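Local coordinates for protein capsid (Human calicivirus NLV/Boxer/2001/US, PDB 4RDL) that forms the protruding domain of a norovirus capsid, which binds the Lewis y tetrasaccharide and so probably attaches the virus to histo-blood group antigens of its host, at residues Ser140-Val152 / Val188-Gln200. Residues are numbered along the deposited sequence; the frame is centred on the assembly and turned at random.
Sequences SYDATFAPHLGTV and VPNYGSNLTQASQ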
# COMPACT_ATOMS: atom_id res chain seq x y z
N SER A 140 -12.20 18.75 -3.78
CA SER A 140 -11.46 19.18 -2.59
C SER A 140 -11.45 20.71 -2.51
O SER A 140 -10.39 21.34 -2.42
CB SER A 140 -10.05 18.58 -2.53
OG SER A 140 -9.32 18.86 -3.70
N TYR A 141 -12.64 21.29 -2.57
CA TYR A 141 -12.83 22.73 -2.54
C TYR A 141 -14.31 23.02 -2.31
O TYR A 141 -15.13 22.10 -2.35
CB TYR A 141 -12.33 23.40 -3.84
CG TYR A 141 -12.88 22.83 -5.13
CD1 TYR A 141 -14.03 23.36 -5.72
CD2 TYR A 141 -12.25 21.76 -5.77
CE1 TYR A 141 -14.53 22.85 -6.91
CE2 TYR A 141 -12.75 21.23 -6.96
CZ TYR A 141 -13.88 21.79 -7.53
OH TYR A 141 -14.37 21.29 -8.70
N ASP A 142 -14.61 24.30 -2.07
CA ASP A 142 -15.93 24.80 -1.66
C ASP A 142 -16.24 24.48 -0.20
O ASP A 142 -15.64 23.57 0.39
CB ASP A 142 -17.06 24.30 -2.57
CG ASP A 142 -16.97 24.85 -3.98
OD1 ASP A 142 -16.36 25.93 -4.18
OD2 ASP A 142 -17.51 24.20 -4.90
N ALA A 143 -17.16 25.23 0.39
CA ALA A 143 -17.47 25.10 1.81
C ALA A 143 -17.96 23.69 2.16
O ALA A 143 -17.84 23.25 3.30
CB ALA A 143 -18.49 26.14 2.22
N THR A 144 -18.53 23.00 1.17
CA THR A 144 -19.05 21.65 1.37
C THR A 144 -17.94 20.59 1.42
O THR A 144 -18.21 19.42 1.69
CB THR A 144 -20.07 21.29 0.29
OG1 THR A 144 -19.57 21.67 -1.00
CG2 THR A 144 -21.38 22.02 0.54
N PHE A 145 -16.70 20.99 1.14
CA PHE A 145 -15.56 20.12 1.40
C PHE A 145 -15.11 20.43 2.83
O PHE A 145 -14.44 21.43 3.08
CB PHE A 145 -14.43 20.38 0.39
CG PHE A 145 -13.18 19.58 0.64
CD1 PHE A 145 -13.14 18.21 0.39
CD2 PHE A 145 -12.04 20.20 1.13
CE1 PHE A 145 -11.99 17.48 0.62
CE2 PHE A 145 -10.87 19.47 1.36
CZ PHE A 145 -10.85 18.10 1.11
N ALA A 146 -15.51 19.58 3.77
CA ALA A 146 -15.29 19.86 5.19
C ALA A 146 -14.84 18.62 5.96
O ALA A 146 -15.42 18.27 7.00
CB ALA A 146 -16.58 20.45 5.81
N PRO A 147 -13.78 17.95 5.48
CA PRO A 147 -13.42 16.67 6.11
C PRO A 147 -13.05 16.81 7.59
O PRO A 147 -13.30 15.89 8.37
CB PRO A 147 -12.22 16.19 5.27
CG PRO A 147 -11.65 17.45 4.65
CD PRO A 147 -12.89 18.28 4.35
N HIS A 148 -12.47 17.95 7.97
CA HIS A 148 -12.12 18.19 9.36
C HIS A 148 -13.37 18.23 10.24
O HIS A 148 -13.31 17.94 11.44
CB HIS A 148 -11.35 19.51 9.48
CG HIS A 148 -10.78 19.78 10.83
ND1 HIS A 148 -9.92 18.91 11.47
CD2 HIS A 148 -10.91 20.84 11.67
CE1 HIS A 148 -9.56 19.41 12.63
NE2 HIS A 148 -10.14 20.58 12.78
N LEU A 149 -14.49 18.62 9.64
CA LEU A 149 -15.79 18.66 10.32
C LEU A 149 -16.51 17.32 10.21
O LEU A 149 -17.57 17.13 10.80
CB LEU A 149 -16.68 19.76 9.74
CG LEU A 149 -16.33 21.21 10.05
CD1 LEU A 149 -14.94 21.56 9.54
CD2 LEU A 149 -17.37 22.14 9.45
N GLY A 150 -15.95 16.41 9.42
CA GLY A 150 -16.49 15.07 9.28
C GLY A 150 -17.28 14.77 8.01
O GLY A 150 -17.79 13.65 7.87
N THR A 151 -17.39 15.74 7.10
CA THR A 151 -18.21 15.55 5.90
C THR A 151 -17.58 16.10 4.62
O THR A 151 -16.91 17.14 4.64
CB THR A 151 -19.63 16.16 6.05
OG1 THR A 151 -19.54 17.58 6.15
CG2 THR A 151 -20.34 15.60 7.28
N VAL A 152 -17.81 15.41 3.51
CA VAL A 152 -17.50 15.95 2.19
C VAL A 152 -18.68 15.72 1.25
O VAL A 152 -19.40 14.72 1.36
CB VAL A 152 -16.21 15.34 1.57
CG1 VAL A 152 -15.00 15.69 2.42
CG2 VAL A 152 -16.36 13.82 1.40
N VAL A 188 -2.67 22.96 -0.50
CA VAL A 188 -3.11 22.31 0.73
C VAL A 188 -4.63 22.33 0.77
O VAL A 188 -5.24 23.40 0.65
CB VAL A 188 -2.55 23.03 1.97
CG1 VAL A 188 -2.97 22.29 3.23
CG2 VAL A 188 -1.04 23.12 1.91
N PRO A 189 -5.26 21.16 0.93
CA PRO A 189 -6.73 21.15 1.00
C PRO A 189 -7.23 22.02 2.14
O PRO A 189 -6.60 22.07 3.20
CB PRO A 189 -7.06 19.67 1.27
CG PRO A 189 -5.85 18.91 0.75
CD PRO A 189 -4.68 19.81 1.06
N ASN A 190 -8.35 22.70 1.93
CA ASN A 190 -8.98 23.50 2.98
C ASN A 190 -9.85 22.61 3.87
O ASN A 190 -11.08 22.65 3.81
CB ASN A 190 -9.80 24.63 2.36
CG ASN A 190 -10.23 25.66 3.37
OD1 ASN A 190 -9.53 25.92 4.34
ND2 ASN A 190 -11.41 26.24 3.16
N TYR A 191 -9.20 21.81 4.71
CA TYR A 191 -9.87 20.75 5.46
C TYR A 191 -11.00 21.22 6.37
O TYR A 191 -11.98 20.51 6.57
CB TYR A 191 -8.87 19.99 6.32
CG TYR A 191 -7.76 19.29 5.57
CD1 TYR A 191 -7.95 18.01 5.03
CD2 TYR A 191 -6.51 19.87 5.45
CE1 TYR A 191 -6.93 17.36 4.37
CE2 TYR A 191 -5.48 19.22 4.79
CZ TYR A 191 -5.70 17.97 4.26
OH TYR A 191 -4.66 17.34 3.61
N GLY A 192 -10.83 22.41 6.96
CA GLY A 192 -11.80 22.94 7.91
C GLY A 192 -12.84 23.86 7.29
O GLY A 192 -13.54 24.58 8.01
N SER A 193 -12.95 23.83 5.97
CA SER A 193 -13.97 24.62 5.28
C SER A 193 -13.85 26.10 5.70
O SER A 193 -12.74 26.62 5.82
CB SER A 193 -15.36 24.05 5.58
OG SER A 193 -16.39 24.76 4.90
N ASN A 194 -14.97 26.78 5.91
CA ASN A 194 -14.92 28.18 6.37
C ASN A 194 -15.04 28.31 7.89
O ASN A 194 -15.11 29.43 8.41
CB ASN A 194 -16.00 29.03 5.69
CG ASN A 194 -15.83 29.11 4.19
OD1 ASN A 194 -14.73 28.94 3.66
ND2 ASN A 194 -16.92 29.37 3.48
N LEU A 195 -15.03 27.18 8.59
CA LEU A 195 -15.26 27.19 10.04
C LEU A 195 -13.99 27.44 10.83
O LEU A 195 -13.96 28.27 11.74
CB LEU A 195 -15.90 25.87 10.49
CG LEU A 195 -16.12 25.74 12.00
CD1 LEU A 195 -17.07 26.83 12.52
CD2 LEU A 195 -16.65 24.35 12.35
N THR A 196 -12.93 26.71 10.49
CA THR A 196 -11.70 26.80 11.26
C THR A 196 -10.51 26.32 10.44
O THR A 196 -10.66 25.57 9.48
CB THR A 196 -11.80 25.95 12.53
OG1 THR A 196 -10.63 26.15 13.34
CG2 THR A 196 -11.92 24.47 12.18
N GLN A 197 -9.32 26.77 10.81
CA GLN A 197 -8.12 26.16 10.26
C GLN A 197 -7.98 24.80 10.93
O GLN A 197 -8.02 24.70 12.16
CB GLN A 197 -6.88 27.00 10.51
CG GLN A 197 -5.63 26.42 9.87
CD GLN A 197 -4.38 27.22 10.19
OE1 GLN A 197 -3.61 27.56 9.29
NE2 GLN A 197 -4.18 27.53 11.46
N ALA A 198 -7.82 23.76 10.13
CA ALA A 198 -7.74 22.41 10.67
C ALA A 198 -6.62 22.34 11.68
O ALA A 198 -5.54 22.90 11.48
CB ALA A 198 -7.54 21.40 9.56
N SER A 199 -6.87 21.65 12.79
CA SER A 199 -5.83 21.49 13.79
C SER A 199 -4.85 20.39 13.38
O SER A 199 -5.16 19.53 12.55
CB SER A 199 -6.44 21.20 15.17
OG SER A 199 -7.46 20.23 15.09
N GLN A 200 -3.65 20.46 13.94
CA GLN A 200 -2.64 19.43 13.72
C GLN A 200 -2.19 19.28 12.26
O GLN A 200 -1.80 18.20 11.83
CB GLN A 200 -3.13 18.09 14.27
CG GLN A 200 -3.37 18.12 15.77
CD GLN A 200 -2.14 18.54 16.55
OE1 GLN A 200 -1.04 18.04 16.30
NE2 GLN A 200 -2.32 19.47 17.48
O HOH W 1 -9.31 23.20 -0.70
O HOH W 2 -13.13 23.67 1.98
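The imidazole of His-148 packs against Ala-198 and Thr-196. Ala-198 sets its CA over one face, a CH-pi contact 3.8 Å from the ring centroid, while the methyl CG2 of Thr-196 meets the ring edge 3.8 Å from CD2. The first torsion of His-148 (chi1 -172°) places the ring beside the carbonyl carbon, turned toward 196-199. Its backbone N donates to Tyr-191 O at 3.0 Å. Beside this bond, Pro-147 CG touches the edge of the Tyr-191 ring at CD1. At the far end of the contact, Ser-193, closing the type I turn from Asn-190, gives its OG proton to Ala-143 O across 2.6 Å, in the carbonyl plane and on a lone pair. On the side of Pro-189, one water joins Ser-140 O to Asn-190 N, and Phe-145 brings CE2 to 3.8 Å from Pro-189 CB. The Phe-145 ring, held between Ser-140 CA and Pro-147 CD on opposite faces, lies about 14 Å from a bound galactose. Further out, Ser-101 O accepts from His-148 ND1, and the Phe-99 ring packs edge-to-face; together they would restrict the imidazole's rotation. Loop 188-200, between strands 167-177 and 213-220, thus packs on the 3-10 turn 147-149 and strand 145-146, the sheet's outermost within this chain, beside 151-154.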